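Local coordinates for fiber protein (Human adenovirus 16, PDB 3CNC) that forms the trimeric knob at the tip of the adenovirus fiber, which probably attaches the virus to its receptor CD46 on host cells, at residues Leu63-Ile68 with Phe212-Arg217. Residues are numbered along the deposited sequence; the frame is centred on the assembly and turned at random.
Sequences LINGYI and FFSYIR
Ile64 and Tyr215 face each other as a hydrogen-bonded antiparallel pair, and Gly66 and Phe213 form the next such pair. In the first, Ile64 N donates to Tyr215 O (3.1 Å), while the return bond is weak. In the second, Gly66 N gives Phe213 O a shorter, straighter bond (2.8 Å, 164° at the hydrogen), again with a weak return. Between the pairs, Ser214 CA leans on Ile64 O at 3.2 Å, a CA-H...O contact.

Both aromatic residues of these pairs fold their rings across the neighbouring strand. With chi1 near +60°, CG of Phe213 and of Tyr215 sits between its own N and carbonyl carbon, and the ring reaches over its partner. Ile64 CB lies over the Tyr215 face, 3.7 Å from the centroid, and the branched side chain spreads along the ring to its hydroxyl, which hydrogen-bonds to Phe130 O. Gly66 CA lies 4.0 Å from the Phe213 centroid; having no side chain, glycine lets the ring settle directly on the backbone. Phe189 meets this ring from the second sheet.

Leu63 and Ile216 leave the backbone away from each other, yet their tips CD2 and CD1 meet at 3.6 Å. On the opposite face, Tyr67 CD1 comes to the Phe212 ring edge at CE2 (3.7 Å). This face packs on the neighbouring subunits, where Tyr67 OH is hydrogen-bonded to Tyr137 OH of the third subunit. Thus the C-terminal strand forms the edge, within the subunit, of one sheet of the knob's antiparallel beta-sandwich, with one face in the core and the other at the trimer interface.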
ATOM      1  N   LEU A  63       9.066  -0.030  -9.901  1.00 48.49           N
ATOM      2  CA  LEU A  63       8.581   0.774  -8.778  1.00 48.49           C
ATOM      3  C   LEU A  63       9.530   0.791  -7.585  1.00 48.49           C
ATOM      4  O   LEU A  63      10.439  -0.028  -7.471  1.00 48.49           O
ATOM      5  CB  LEU A  63       7.242   0.233  -8.261  1.00 37.93           C
ATOM      6  CG  LEU A  63       5.994   0.182  -9.143  1.00 37.93           C
ATOM      7  CD1 LEU A  63       4.860  -0.513  -8.396  1.00 37.93           C
ATOM      8  CD2 LEU A  63       5.594   1.618  -9.527  1.00 37.93           C
ATOM      9  N   ILE A  64       9.310   1.759  -6.707  1.00 43.79           N
ATOM     10  CA  ILE A  64      10.043   1.844  -5.452  1.00 43.79           C
ATOM     11  C   ILE A  64       8.922   1.635  -4.436  1.00 43.79           C
ATOM     12  O   ILE A  64       7.873   2.273  -4.537  1.00 43.79           O
ATOM     13  CB  ILE A  64      10.645   3.250  -5.160  1.00 43.56           C
ATOM     14  CG1 ILE A  64      11.873   3.522  -6.030  1.00 43.56           C
ATOM     15  CG2 ILE A  64      11.016   3.345  -3.670  1.00 43.56           C
ATOM     16  CD1 ILE A  64      13.041   2.599  -5.780  1.00 43.56           C
ATOM     17  N   ASN A  65       9.113   0.706  -3.504  1.00 40.77           N
ATOM     18  CA  ASN A  65       8.134   0.505  -2.438  1.00 40.77           C
ATOM     19  C   ASN A  65       8.687   1.303  -1.250  1.00 40.77           C
ATOM     20  O   ASN A  65       9.792   1.016  -0.765  1.00 40.77           O
ATOM     21  CB  ASN A  65       8.026  -0.968  -2.058  1.00 69.75           C
ATOM     22  CG  ASN A  65       7.094  -1.734  -2.963  1.00 69.75           C
ATOM     23  OD1 ASN A  65       6.972  -2.947  -2.835  1.00 69.75           O
ATOM     24  ND2 ASN A  65       6.422  -1.035  -3.882  1.00 69.75           N
ATOM     25  N   GLY A  66       7.937   2.301  -0.790  1.00 41.00           N
ATOM     26  CA  GLY A  66       8.412   3.124   0.313  1.00 41.00           C
ATOM     27  C   GLY A  66       7.726   2.948   1.653  1.00 41.00           C
ATOM     28  O   GLY A  66       6.540   2.623   1.722  1.00 41.00           O
ATOM     29  N   TYR A  67       8.489   3.187   2.720  1.00 45.34           N
ATOM     30  CA  TYR A  67       8.013   3.074   4.099  1.00 45.34           C
ATOM     31  C   TYR A  67       8.553   4.277   4.874  1.00 45.34           C
ATOM     32  O   TYR A  67       9.749   4.536   4.864  1.00 45.34           O
ATOM     33  CB  TYR A  67       8.551   1.783   4.723  1.00 48.55           C
ATOM     34  CG  TYR A  67       8.237   1.601   6.196  1.00 48.55           C
ATOM     35  CD1 TYR A  67       7.145   0.841   6.605  1.00 48.55           C
ATOM     36  CD2 TYR A  67       9.067   2.151   7.185  1.00 48.55           C
ATOM     37  CE1 TYR A  67       6.886   0.612   7.961  1.00 48.55           C
ATOM     38  CE2 TYR A  67       8.817   1.936   8.553  1.00 48.55           C
ATOM     39  CZ  TYR A  67       7.731   1.162   8.929  1.00 48.55           C
ATOM     40  OH  TYR A  67       7.500   0.901  10.255  1.00 48.55           O
ATOM     41  N   ILE A  68       7.682   5.011   5.556  1.00 38.28           N
ATOM     42  CA  ILE A  68       8.151   6.176   6.292  1.00 38.28           C
ATOM     43  C   ILE A  68       7.415   6.402   7.591  1.00 38.28           C
ATOM     44  O   ILE A  68       6.191   6.253   7.669  1.00 38.28           O
ATOM     45  CB  ILE A  68       8.051   7.477   5.442  1.00 35.48           C
ATOM     46  CG1 ILE A  68       8.734   8.638   6.171  1.00 35.48           C
ATOM     47  CG2 ILE A  68       6.571   7.812   5.157  1.00 35.48           C
ATOM     48  CD1 ILE A  68       9.021   9.847   5.280  1.00 35.48           C
ATOM     49  N   PHE A 212       2.622   4.007   3.854  1.00 47.19           N
ATOM     50  CA  PHE A 212       3.101   3.212   2.710  1.00 47.19           C
ATOM     51  C   PHE A 212       2.781   3.909   1.390  1.00 47.19           C
ATOM     52  O   PHE A 212       1.733   4.555   1.256  1.00 47.19           O
ATOM     53  CB  PHE A 212       2.446   1.823   2.705  1.00 41.22           C
ATOM     54  CG  PHE A 212       2.403   1.164   4.059  1.00 41.22           C
ATOM     55  CD1 PHE A 212       1.183   0.792   4.623  1.00 41.22           C
ATOM     56  CD2 PHE A 212       3.578   0.934   4.781  1.00 41.22           C
ATOM     57  CE1 PHE A 212       1.136   0.199   5.896  1.00 41.22           C
ATOM     58  CE2 PHE A 212       3.541   0.345   6.047  1.00 41.22           C
ATOM     59  CZ  PHE A 212       2.328  -0.021   6.605  1.00 41.22           C
ATOM     60  N   PHE A 213       3.671   3.763   0.412  1.00 46.09           N
ATOM     61  CA  PHE A 213       3.465   4.394  -0.884  1.00 46.09           C
ATOM     62  C   PHE A 213       4.416   3.817  -1.923  1.00 46.09           C
ATOM     63  O   PHE A 213       5.389   3.151  -1.575  1.00 46.09           O
ATOM     64  CB  PHE A 213       3.694   5.908  -0.752  1.00 40.28           C
ATOM     65  CG  PHE A 213       5.085   6.267  -0.308  1.00 40.28           C
ATOM     66  CD1 PHE A 213       6.032   6.708  -1.227  1.00 40.28           C
ATOM     67  CD2 PHE A 213       5.466   6.113   1.026  1.00 40.28           C
ATOM     68  CE1 PHE A 213       7.336   6.988  -0.830  1.00 40.28           C
ATOM     69  CE2 PHE A 213       6.766   6.388   1.428  1.00 40.28           C
ATOM     70  CZ  PHE A 213       7.703   6.825   0.502  1.00 40.28           C
ATOM     71  N   SER A 214       4.125   4.070  -3.198  1.00 43.57           N
ATOM     72  CA  SER A 214       4.976   3.602  -4.302  1.00 43.57           C
ATOM     73  C   SER A 214       5.067   4.675  -5.385  1.00 43.57           C
ATOM     74  O   SER A 214       4.178   5.517  -5.493  1.00 43.57           O
ATOM     75  CB  SER A 214       4.413   2.325  -4.932  1.00 54.35           C
ATOM     76  OG  SER A 214       4.583   1.222  -4.073  1.00 54.35           O
ATOM     77  N   TYR A 215       6.132   4.639  -6.177  1.00 44.58           N
ATOM     78  CA  TYR A 215       6.295   5.600  -7.257  1.00 44.58           C
ATOM     79  C   TYR A 215       7.159   5.025  -8.383  1.00 44.58           C
ATOM     80  O   TYR A 215       7.968   4.135  -8.136  1.00 44.58           O
ATOM     81  CB  TYR A 215       6.887   6.915  -6.713  1.00 38.97           C
ATOM     82  CG  TYR A 215       8.272   6.815  -6.100  1.00 38.97           C
ATOM     83  CD1 TYR A 215       9.406   6.709  -6.902  1.00 38.97           C
ATOM     84  CD2 TYR A 215       8.449   6.872  -4.712  1.00 38.97           C
ATOM     85  CE1 TYR A 215      10.682   6.675  -6.344  1.00 38.97           C
ATOM     86  CE2 TYR A 215       9.726   6.833  -4.139  1.00 38.97           C
ATOM     87  CZ  TYR A 215      10.834   6.742  -4.956  1.00 38.97           C
ATOM     88  OH  TYR A 215      12.096   6.771  -4.406  1.00 38.97           O
ATOM     89  N   ILE A 216       6.962   5.507  -9.613  1.00 45.40           N
ATOM     90  CA  ILE A 216       7.744   5.041 -10.769  1.00 45.40           C
ATOM     91  C   ILE A 216       9.177   5.502 -10.532  1.00 45.40           C
ATOM     92  O   ILE A 216       9.413   6.681 -10.244  1.00 45.40           O
ATOM     93  CB  ILE A 216       7.267   5.674 -12.115  1.00 47.68           C
ATOM     94  CG1 ILE A 216       5.743   5.543 -12.287  1.00 47.68           C
ATOM     95  CG2 ILE A 216       7.997   5.020 -13.273  1.00 47.68           C
ATOM     96  CD1 ILE A 216       5.226   4.181 -12.076  1.00 47.68           C
ATOM     97  N   ARG A 217      10.139   4.602 -10.681  1.00 42.70           N
ATOM     98  CA  ARG A 217      11.519   4.976 -10.411  1.00 42.70           C
ATOM     99  C   ARG A 217      12.379   5.376 -11.594  1.00 42.70           C
ATOM    100  O   ARG A 217      12.141   4.979 -12.731  1.00 42.70           O
ATOM    101  CB  ARG A 217      12.215   3.854  -9.627  1.00 45.65           C
ATOM    102  CG  ARG A 217      12.582   2.612 -10.420  1.00 45.65           C
ATOM    103  CD  ARG A 217      13.209   1.560  -9.503  1.00 45.65           C
ATOM    104  NE  ARG A 217      13.622   0.384 -10.254  1.00 45.65           N
ATOM    105  CZ  ARG A 217      14.771   0.284 -10.914  1.00 45.65           C
ATOM    106  NH1 ARG A 217      15.640   1.295 -10.902  1.00 45.65           N
ATOM    107  NH2 ARG A 217      15.035  -0.811 -11.621  1.00 45.65           N
TER